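DUF176 (Nitrosomonas europaea, PDB 2OMO) belongs to the antibiotic biosynthesis monooxygenase family and may act as an oxidoreductase, its reaction and substrate being unknown. Local coordinates at residues Arg45-His48 / Glu49-Arg53; Ala66-Pro69 / Thr70-Val73; Ala85-Glu89 / Thr90-Leu94. All blocks are in the same frame, centred on the assembly; numbering follows the deposited sequence.

Interaction 1: Arg45-His48 / Glu49-Arg53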
ATOM      1  N   ARG A  45       5.982  -6.099  14.682  1.00 13.06           N
ATOM      2  CA  ARG A  45       6.930  -5.012  14.975  0.60 13.34           C
ATOM      3  C   ARG A  45       8.361  -5.497  14.711  1.00 13.14           C
ATOM      4  O   ARG A  45       9.173  -4.801  14.092  1.00 12.91           O
ATOM      5  CB  ARG A  45       6.778  -4.543  16.442  0.60 13.12           C
ATOM      6  CG  ARG A  45       7.736  -3.416  16.856  0.60 14.25           C
ATOM      7  CD  ARG A  45       7.590  -3.079  18.349  0.60 14.78           C
ATOM      8  NE  ARG A  45       8.874  -2.838  18.999  0.60 18.83           N
ATOM      9  CZ  ARG A  45       9.344  -3.530  20.041  0.60 21.45           C
ATOM     10  NH1 ARG A  45      10.523  -3.230  20.567  0.60 19.31           N
ATOM     11  NH2 ARG A  45       8.636  -4.525  20.568  0.60 23.88           N
HETATM   12  N   MSE A  46       8.667  -6.696  15.215  1.00 12.99           N
HETATM   13  CA  MSE A  46       9.986  -7.279  15.093  1.00 13.68           C
HETATM   14  C   MSE A  46      10.336  -7.515  13.640  1.00 13.90           C
HETATM   15  O   MSE A  46      11.476  -7.251  13.210  1.00 14.87           O
HETATM   16  CB  MSE A  46      10.029  -8.608  15.855  1.00 13.16           C
HETATM   17  CG  MSE A  46       9.435  -8.490  17.234  1.00 16.96           C
HETATM   18 SE   MSE A  46      10.639  -7.563  18.429  0.60 29.83          SE
HETATM   19  CE  MSE A  46      10.196  -5.709  18.110  1.00 25.86           C
ATOM     20  N   ASN A  47       9.372  -8.047  12.887  1.00 13.52           N
ATOM     21  CA  ASN A  47       9.530  -8.255  11.437  1.00 14.85           C
ATOM     22  C   ASN A  47       9.830  -6.910  10.721  1.00 14.74           C
ATOM     23  O   ASN A  47      10.803  -6.793   9.979  1.00 15.62           O
ATOM     24  CB  ASN A  47       8.238  -8.916  10.913  1.00 14.91           C
ATOM     25  CG  ASN A  47       8.324  -9.379   9.435  1.00 18.92           C
ATOM     26  OD1 ASN A  47       9.342  -9.250   8.801  1.00 15.65           O
ATOM     27  ND2 ASN A  47       7.212  -9.924   8.909  1.00 19.89           N
ATOM     28  N   HIS A  48       9.017  -5.889  11.003  1.00 15.21           N
ATOM     29  CA  HIS A  48       9.179  -4.538  10.445  1.00 15.31           C
ATOM     30  C   HIS A  48      10.588  -3.981  10.733  1.00 15.85           C
ATOM     31  O   HIS A  48      11.257  -3.512   9.817  1.00 16.76           O
ATOM     32  CB  HIS A  48       8.159  -3.580  11.060  1.00 14.27           C
ATOM     33  CG  HIS A  48       8.485  -2.124  10.842  1.00 14.82           C
ATOM     34  ND1 HIS A  48       8.176  -1.459   9.666  1.00 15.05           N
ATOM     35  CD2 HIS A  48       9.088  -1.215  11.646  1.00 15.19           C
ATOM     36  CE1 HIS A  48       8.565  -0.195   9.769  1.00 14.06           C
ATOM     37  NE2 HIS A  48       9.133  -0.025  10.954  1.00 17.77           N
ATOM     38  N   GLU A  49      11.015  -4.039  12.000  1.00 15.35           N
ATOM     39  CA  GLU A  49      12.292  -3.443  12.452  1.00 15.82           C
ATOM     40  C   GLU A  49      13.471  -4.020  11.704  1.00 15.68           C
ATOM     41  O   GLU A  49      14.402  -3.299  11.397  1.00 16.11           O
ATOM     42  CB  GLU A  49      12.480  -3.598  13.971  1.00 15.51           C
ATOM     43  CG  GLU A  49      11.486  -2.714  14.765  1.00 16.75           C
ATOM     44  CD  GLU A  49      11.595  -2.849  16.281  1.00 17.50           C
ATOM     45  OE1 GLU A  49      12.367  -3.694  16.780  1.00 22.59           O
ATOM     46  OE2 GLU A  49      10.891  -2.084  16.978  1.00 22.42           O
ATOM     47  N   GLN A  50      13.427  -5.312  11.398  1.00 15.21           N
ATOM     48  CA  GLN A  50      14.496  -5.953  10.665  1.00 15.09           C
ATOM     49  C   GLN A  50      14.316  -5.753   9.154  1.00 15.35           C
ATOM     50  O   GLN A  50      15.279  -5.643   8.424  1.00 15.76           O
ATOM     51  CB  GLN A  50      14.566  -7.448  10.988  1.00 15.88           C
ATOM     52  CG  GLN A  50      14.995  -7.757  12.434  1.00 16.35           C
ATOM     53  CD  GLN A  50      16.289  -7.058  12.808  1.00 25.13           C
ATOM     54  OE1 GLN A  50      17.291  -7.125  12.079  1.00 27.65           O
ATOM     55  NE2 GLN A  50      16.280  -6.371  13.955  1.00 27.03           N
ATOM     56  N   SER A  51      13.088  -5.753   8.691  1.00 14.47           N
ATOM     57  CA  SER A  51      12.828  -5.738   7.258  1.00 15.50           C
ATOM     58  C   SER A  51      13.202  -4.398   6.645  1.00 15.51           C
ATOM     59  O   SER A  51      13.692  -4.364   5.510  1.00 16.47           O
ATOM     60  CB  SER A  51      11.385  -6.140   6.956  1.00 14.99           C
ATOM     61  OG  SER A  51      11.189  -7.523   7.208  1.00 14.79           O
ATOM     62  N   ILE A  52      13.022  -3.312   7.386  1.00 15.84           N
ATOM     63  CA  ILE A  52      13.407  -1.981   6.872  1.00 17.01           C
ATOM     64  C   ILE A  52      14.916  -1.784   6.682  1.00 18.20           C
ATOM     65  O   ILE A  52      15.341  -0.806   6.062  1.00 18.00           O
ATOM     66  CB  ILE A  52      12.783  -0.797   7.644  1.00 16.57           C
ATOM     67  CG1 ILE A  52      13.270  -0.727   9.107  1.00 16.11           C
ATOM     68  CG2 ILE A  52      11.243  -0.883   7.514  1.00 15.78           C
ATOM     69  CD1 ILE A  52      12.892   0.536   9.828  1.00 17.58           C
ATOM     70  N   ARG A  53      15.681  -2.721   7.238  1.00 18.72           N
ATOM     71  CA  ARG A  53      17.126  -2.763   7.123  1.00 20.22           C
ATOM     72  C   ARG A  53      17.583  -3.676   5.985  1.00 20.12           C
ATOM     73  O   ARG A  53      18.789  -3.804   5.730  1.00 21.64           O
ATOM     74  CB  ARG A  53      17.694  -3.268   8.445  1.00 20.01           C
ATOM     75  CG  ARG A  53      17.334  -2.380   9.630  1.00 22.56           C
ATOM     76  CD  ARG A  53      17.880  -2.945  10.934  1.00 28.54           C
ATOM     77  NE  ARG A  53      19.305  -3.222  10.815  1.00 30.50           N
ATOM     78  CZ  ARG A  53      20.279  -2.341  11.052  1.00 34.03           C
ATOM     79  NH1 ARG A  53      20.004  -1.104  11.460  1.00 36.65           N
ATOM     80  NH2 ARG A  53      21.543  -2.703  10.890  1.00 33.23           N
TER
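Arg45 sends CG away from its backbone N (chi1 179°) and bends at chi3, while Glu49, extended beyond CG, runs back along the helix to meet it. In this conformer of Arg45 the salt bridge joins NE to Glu49 OE2 at 3.0 Å. It is not straight: OE2 lies out of the guanidinium plane and is itself met from above the carboxylate plane, the two planes standing 84° apart. The selenomethionine Met46 runs alongside Glu49, its CE methyl beside the carboxylate. These residues lie on the last turns of helix 37-51, which packs on the antiparallel sheet of a ferredoxin-like fold. On the side facing strand 57-65, Ser51 OG sits 2.9 Å from Asn47 O and 3.0 Å from Asn47 OD1; it also hydrogen-bonds to Glu54 and His92. The backbone bond from Ser51 N to Asn47 O is 2.8 Å. His48 ND1 is bonded to the carbonyl of Phe60, which helps orient the imidazole while its CE1 rests 3.6 Å from Ile52 CG2. Pro118 of the second subunit packs on His48, and Tyr117 of that subunit on Arg45.

Interaction 2: Ala66-Pro69 / Thr70-Val73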
ATOM      1  N   ALA A  66      -8.822   0.917  10.293  1.00 16.60           N
ATOM      2  CA  ALA A  66      -9.574   1.834  11.149  1.00 17.43           C
ATOM      3  C   ALA A  66     -10.910   1.253  11.545  1.00 18.64           C
ATOM      4  O   ALA A  66     -11.412   1.563  12.608  1.00 19.36           O
ATOM      5  CB  ALA A  66      -9.828   3.173  10.431  1.00 17.08           C
ATOM      6  N   ASP A  67     -11.522   0.463  10.671  1.00 19.93           N
ATOM      7  CA  ASP A  67     -12.867  -0.025  10.940  1.00 21.24           C
ATOM      8  C   ASP A  67     -12.849  -1.292  11.782  1.00 21.30           C
ATOM      9  O   ASP A  67     -13.848  -1.643  12.402  1.00 21.08           O
ATOM     10  CB  ASP A  67     -13.616  -0.297   9.623  1.00 22.72           C
ATOM     11  CG  ASP A  67     -14.214   0.977   9.006  1.00 24.07           C
ATOM     12  OD1 ASP A  67     -14.216   2.057   9.649  1.00 29.24           O
ATOM     13  OD2 ASP A  67     -14.708   0.893   7.867  1.00 27.33           O
ATOM     14  N   ASP A  68     -11.730  -2.009  11.770  1.00 20.95           N
ATOM     15  CA  ASP A  68     -11.695  -3.351  12.347  1.00 20.85           C
ATOM     16  C   ASP A  68     -10.297  -3.679  12.774  1.00 21.20           C
ATOM     17  O   ASP A  68      -9.479  -3.996  11.915  1.00 20.39           O
ATOM     18  CB  ASP A  68     -12.125  -4.398  11.333  1.00 21.06           C
ATOM     19  CG  ASP A  68     -12.282  -5.789  11.961  1.00 22.15           C
ATOM     20  OD1 ASP A  68     -11.731  -6.014  13.073  1.00 22.01           O
ATOM     21  OD2 ASP A  68     -12.960  -6.643  11.359  1.00 20.41           O
ATOM     22  N   PRO A  69     -10.023  -3.647  14.101  1.00 20.94           N
ATOM     23  CA  PRO A  69      -8.641  -3.887  14.594  1.00 20.35           C
ATOM     24  C   PRO A  69      -8.112  -5.292  14.329  1.00 18.39           C
ATOM     25  O   PRO A  69      -6.939  -5.533  14.534  1.00 18.94           O
ATOM     26  CB  PRO A  69      -8.740  -3.623  16.115  1.00 19.66           C
ATOM     27  CG  PRO A  69     -10.197  -3.878  16.450  1.00 21.70           C
ATOM     28  CD  PRO A  69     -10.968  -3.389  15.208  1.00 20.90           C
ATOM     29  N   THR A  70      -8.950  -6.231  13.912  1.00 18.65           N
ATOM     30  CA  THR A  70      -8.434  -7.580  13.628  1.00 18.58           C
ATOM     31  C   THR A  70      -7.876  -7.667  12.194  1.00 17.72           C
ATOM     32  O   THR A  70      -7.338  -8.696  11.799  1.00 18.39           O
ATOM     33  CB  THR A  70      -9.478  -8.716  13.867  1.00 18.99           C
ATOM     34  OG1 THR A  70     -10.555  -8.568  12.928  1.00 18.88           O
ATOM     35  CG2 THR A  70      -9.980  -8.711  15.353  1.00 18.63           C
ATOM     36  N   ARG A  71      -8.014  -6.582  11.432  1.00 16.78           N
ATOM     37  CA  ARG A  71      -7.611  -6.580  10.044  1.00 16.59           C
ATOM     38  C   ARG A  71      -6.355  -5.771   9.881  1.00 15.33           C
ATOM     39  O   ARG A  71      -6.311  -4.590  10.257  1.00 15.66           O
ATOM     40  CB  ARG A  71      -8.722  -6.090   9.110  1.00 17.26           C
ATOM     41  CG  ARG A  71     -10.067  -6.826   9.302  1.00 21.77           C
ATOM     42  CD  ARG A  71      -9.820  -8.266   9.364  1.00 26.01           C
ATOM     43  NE  ARG A  71     -11.040  -9.044   9.515  1.00 32.56           N
ATOM     44  CZ  ARG A  71     -11.689  -9.537   8.478  1.00 34.30           C
ATOM     45  NH1 ARG A  71     -11.219  -9.288   7.269  1.00 36.19           N
ATOM     46  NH2 ARG A  71     -12.788 -10.266   8.642  1.00 36.74           N
ATOM     47  N   PHE A  72      -5.321  -6.438   9.379  1.00 14.36           N
ATOM     48  CA  PHE A  72      -4.015  -5.781   9.154  1.00 13.25           C
ATOM     49  C   PHE A  72      -3.554  -5.856   7.723  1.00 13.59           C
ATOM     50  O   PHE A  72      -3.917  -6.787   6.971  1.00 13.97           O
ATOM     51  CB  PHE A  72      -2.920  -6.432  10.034  1.00 13.93           C
ATOM     52  CG  PHE A  72      -3.162  -6.261  11.509  1.00 15.15           C
ATOM     53  CD1 PHE A  72      -2.587  -5.181  12.194  1.00 15.36           C
ATOM     54  CD2 PHE A  72      -4.022  -7.141  12.206  1.00 17.57           C
ATOM     55  CE1 PHE A  72      -2.833  -5.011  13.604  1.00 17.12           C
ATOM     56  CE2 PHE A  72      -4.263  -6.989  13.604  1.00 19.47           C
ATOM     57  CZ  PHE A  72      -3.658  -5.906  14.293  1.00 17.35           C
ATOM     58  N   VAL A  73      -2.682  -4.925   7.368  1.00 13.99           N
ATOM     59  CA  VAL A  73      -1.988  -4.961   6.048  1.00 14.63           C
ATOM     60  C   VAL A  73      -0.486  -4.766   6.282  1.00 14.70           C
ATOM     61  O   VAL A  73      -0.087  -3.872   7.065  1.00 14.04           O
ATOM     62  CB  VAL A  73      -2.484  -3.841   5.124  1.00 15.28           C
ATOM     63  CG1 VAL A  73      -1.460  -3.560   3.949  1.00 15.33           C
ATOM     64  CG2 VAL A  73      -3.883  -4.169   4.589  1.00 16.17           C
TER
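Asp68 and Thr70 are joined by an Asx turn nested inside a type I beta turn, Asp68 to Arg71, at the end of the loop that links antiparallel strands 57-65 and 71-78. Three hydrogen bonds hold it. The backbone bond of the beta turn runs from Arg71 N to Asp68 O at 3.0 Å, with the donor well above the carbonyl plane. Asp68 OD1 takes the other two, from Thr70 N at 2.9 Å and from Thr70 OG1 at 2.8 Å. Both donors reach it from the same face of the carboxylate, each about 40° out of the plane. The hydroxyl can join in because Thr70 OG1 stands between its own backbone N and carbonyl carbon (chi1 65°). The two bonds on one oxygen restrain the Asp68 side chain.

The charge contact is looser. Arg71 bends at chi2, bringing NE to 3.6 Å from Asp68 OD2, but the oxygen lies well out of the guanidinium plane and no N-H points at it, so attraction between charges is what remains. Thr70 OG1 lies in plane at the edge of the same guanidinium.

The apolar side is Phe72, whose buried ring packs toward helix 37-51, meeting the ring of Phe40, and is packed by Leu116 of the second subunit. The last contact is between a carbonyl and a ring: Pro69 O, which accepts a hydrogen bond from Gln64 NE2, lies 3.2 Å from Phe72 CE2 and 3.3 Å from Phe72 CZ.

Interaction 3: Ala85-Glu89 / Thr90-Leu94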
ATOM      1  N   ALA A  85      12.322 -11.104  -2.981  1.00 20.05           N
ATOM      2  CA  ALA A  85      12.505 -12.559  -2.900  1.00 19.15           C
ATOM      3  C   ALA A  85      13.374 -12.930  -1.716  1.00 18.49           C
ATOM      4  O   ALA A  85      13.122 -13.910  -1.044  1.00 19.56           O
ATOM      5  CB  ALA A  85      13.154 -13.076  -4.185  1.00 19.71           C
ATOM      6  N   ALA A  86      14.405 -12.134  -1.465  1.00 17.93           N
ATOM      7  CA  ALA A  86      15.353 -12.395  -0.373  1.00 16.89           C
ATOM      8  C   ALA A  86      14.683 -12.309   0.988  1.00 16.56           C
ATOM      9  O   ALA A  86      15.108 -12.950   1.943  1.00 15.49           O
ATOM     10  CB  ALA A  86      16.491 -11.422  -0.433  1.00 16.40           C
ATOM     11  N   HIS A  87      13.652 -11.469   1.086  1.00 16.48           N
ATOM     12  CA  HIS A  87      12.948 -11.311   2.352  1.00 16.83           C
ATOM     13  C   HIS A  87      12.483 -12.642   2.939  1.00 17.12           C
ATOM     14  O   HIS A  87      12.528 -12.822   4.143  1.00 17.10           O
ATOM     15  CB  HIS A  87      11.722 -10.407   2.178  1.00 16.66           C
ATOM     16  CG  HIS A  87      10.843 -10.313   3.390  1.00 15.21           C
ATOM     17  ND1 HIS A  87      11.213  -9.650   4.537  1.00 16.93           N
ATOM     18  CD2 HIS A  87       9.565 -10.729   3.599  1.00 18.46           C
ATOM     19  CE1 HIS A  87      10.241  -9.726   5.431  1.00 18.03           C
ATOM     20  NE2 HIS A  87       9.220 -10.362   4.882  1.00 17.68           N
ATOM     21  N   LYS A  88      12.012 -13.564   2.105  1.00 17.20           N
ATOM     22  CA  LYS A  88      11.415 -14.794   2.623  1.00 19.06           C
ATOM     23  C   LYS A  88      12.469 -15.796   3.118  1.00 19.13           C
ATOM     24  O   LYS A  88      12.127 -16.830   3.709  1.00 18.69           O
ATOM     25  CB  LYS A  88      10.455 -15.425   1.606  1.00 20.31           C
ATOM     26  CG  LYS A  88       9.152 -14.606   1.433  1.00 25.84           C
ATOM     27  CD  LYS A  88       7.994 -15.474   0.877  1.00 31.56           C
ATOM     28  CE  LYS A  88       6.954 -14.647   0.115  1.00 34.43           C
ATOM     29  NZ  LYS A  88       5.680 -15.432  -0.172  1.00 33.79           N
ATOM     30  N   GLU A  89      13.731 -15.417   2.923  1.00 18.73           N
ATOM     31  CA  GLU A  89      14.911 -16.195   3.298  0.50 19.32           C
ATOM     32  C   GLU A  89      15.435 -15.784   4.674  1.00 18.98           C
ATOM     33  O   GLU A  89      16.241 -16.498   5.300  1.00 19.28           O
ATOM     34  CB  GLU A  89      16.029 -15.989   2.266  0.50 19.57           C
ATOM     35  CG  GLU A  89      15.936 -16.837   1.005  0.50 21.88           C
ATOM     36  CD  GLU A  89      17.290 -16.979   0.316  0.50 24.34           C
ATOM     37  OE1 GLU A  89      17.938 -18.046   0.473  0.50 25.62           O
ATOM     38  OE2 GLU A  89      17.719 -16.017  -0.365  0.50 26.18           O
ATOM     39  N   THR A  90      14.996 -14.624   5.143  1.00 17.65           N
ATOM     40  CA  THR A  90      15.560 -14.053   6.358  1.00 16.70           C
ATOM     41  C   THR A  90      15.036 -14.785   7.600  1.00 17.06           C
ATOM     42  O   THR A  90      13.903 -15.335   7.585  1.00 15.39           O
ATOM     43  CB  THR A  90      15.292 -12.523   6.453  1.00 15.92           C
ATOM     44  OG1 THR A  90      13.909 -12.293   6.736  1.00 15.26           O
ATOM     45  CG2 THR A  90      15.644 -11.834   5.142  1.00 14.19           C
ATOM     46  N   ALA A  91      15.870 -14.820   8.652  1.00 18.18           N
ATOM     47  CA  ALA A  91      15.465 -15.424   9.932  1.00 18.59           C
ATOM     48  C   ALA A  91      14.214 -14.732  10.525  1.00 18.15           C
ATOM     49  O   ALA A  91      13.314 -15.398  11.041  1.00 17.27           O
ATOM     50  CB  ALA A  91      16.597 -15.395  10.927  1.00 19.22           C
ATOM     51  N   HIS A  92      14.166 -13.400  10.426  1.00 17.90           N
ATOM     52  CA  HIS A  92      13.066 -12.622  11.025  1.00 17.36           C
ATOM     53  C   HIS A  92      11.762 -12.898  10.306  1.00 17.20           C
ATOM     54  O   HIS A  92      10.721 -13.015  10.959  1.00 17.86           O
ATOM     55  CB  HIS A  92      13.367 -11.116  11.132  1.00 16.24           C
ATOM     56  CG  HIS A  92      13.621 -10.439   9.817  1.00 16.81           C
ATOM     57  ND1 HIS A  92      14.873 -10.361   9.234  1.00 15.02           N
ATOM     58  CD2 HIS A  92      12.788  -9.741   9.013  1.00 16.44           C
ATOM     59  CE1 HIS A  92      14.789  -9.664   8.113  1.00 17.49           C
ATOM     60  NE2 HIS A  92      13.534  -9.289   7.951  1.00 16.98           N
ATOM     61  N   TYR A  93      11.810 -13.067   8.976  1.00 16.69           N
ATOM     62  CA  TYR A  93      10.609 -13.542   8.284  1.00 17.20           C
ATOM     63  C   TYR A  93      10.134 -14.913   8.782  1.00 17.36           C
ATOM     64  O   TYR A  93       8.962 -15.115   9.087  1.00 17.14           O
ATOM     65  CB  TYR A  93      10.785 -13.576   6.755  1.00 17.28           C
ATOM     66  CG  TYR A  93       9.625 -14.311   6.093  1.00 17.95           C
ATOM     67  CD1 TYR A  93       8.336 -13.753   6.064  1.00 19.64           C
ATOM     68  CD2 TYR A  93       9.803 -15.591   5.559  1.00 19.20           C
ATOM     69  CE1 TYR A  93       7.267 -14.451   5.475  1.00 19.08           C
ATOM     70  CE2 TYR A  93       8.759 -16.288   4.973  1.00 20.01           C
ATOM     71  CZ  TYR A  93       7.499 -15.713   4.935  1.00 20.61           C
ATOM     72  OH  TYR A  93       6.502 -16.441   4.362  1.00 22.01           O
ATOM     73  N   LEU A  94      11.055 -15.867   8.789  1.00 17.32           N
ATOM     74  CA  LEU A  94      10.763 -17.243   9.169  1.00 18.63           C
ATOM     75  C   LEU A  94      10.238 -17.313  10.594  1.00 18.44           C
ATOM     76  O   LEU A  94       9.279 -18.049  10.869  1.00 19.07           O
ATOM     77  CB  LEU A  94      12.012 -18.132   8.980  1.00 18.23           C
ATOM     78  CG  LEU A  94      12.482 -18.231   7.496  1.00 20.81           C
ATOM     79  CD1 LEU A  94      13.903 -18.810   7.395  1.00 21.70           C
ATOM     80  CD2 LEU A  94      11.510 -18.978   6.554  1.00 24.23           C
TER
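His87 and Thr90 meet at a type I beta turn that leads from helix 81-87 straight into helix 91-100, with Thr90 as the N-cap of the second helix. The tight part gathers round His87 O. Two donors of Thr90 grip this carbonyl: OG1 at 3.0 Å, tilted slightly from its plane, and the backbone N at 3.2 Å, from well above it. Thr90 OG1 also accepts from Tyr93 N at 3.2 Å, the capping bond, so one hydroxyl ties the end of the first helix to the first turn of the next. The same Thr90 OG1 stands over the centre of the His92 ring, 3.1 Å above its plane. Tyr93 CB closes in on His87 O and lies over one face of the His87 ring, toward its rim, a CH-pi contact with CB 4.2 Å from the centroid. The Tyr93 and His87 rings are turned 54° against each other. His92, its CG lodged between its own backbone N and carbonyl carbon (chi1 61°), completes this aromatic cluster. Glu54 OE2 hydrogen-bonds to both His87 ND1 and His92 NE2.

Toward solvent the packing thins out. Leu94 reaches in with its methyl groups, CD2 nearest Lys88 O and CD1 nearest Glu89 O. Exposed Lys88 lays its extended aliphatic chain across one face of the Tyr93 ring, CG 4.2 Å from its centroid and offset toward the rim. Farther along that chain, Lys88 CD lies 3.9 Å from Tyr93 OH.

From the N terminus, the three contacts follow one another in series, without nesting or crossing. Interaction 1 spans the last turns of helix 37-51, just before the chain enters strand 57-65. Interaction 2 closes the connection from that strand to its antiparallel neighbour 71-78, about 20 Å from interaction 1 between centres and without touching it. Interaction 3 closes the turn between helices 81-87 and 91-100, on the opposite side of the chain's centre from interaction 2. Interactions 1 and 3 do touch: Gln50 and Asn47 pack on His92, and both contacts share Glu54, just past helix 37-51, which ties that helix to both later helices. Interactions 1 and 2 each reach the second subunit.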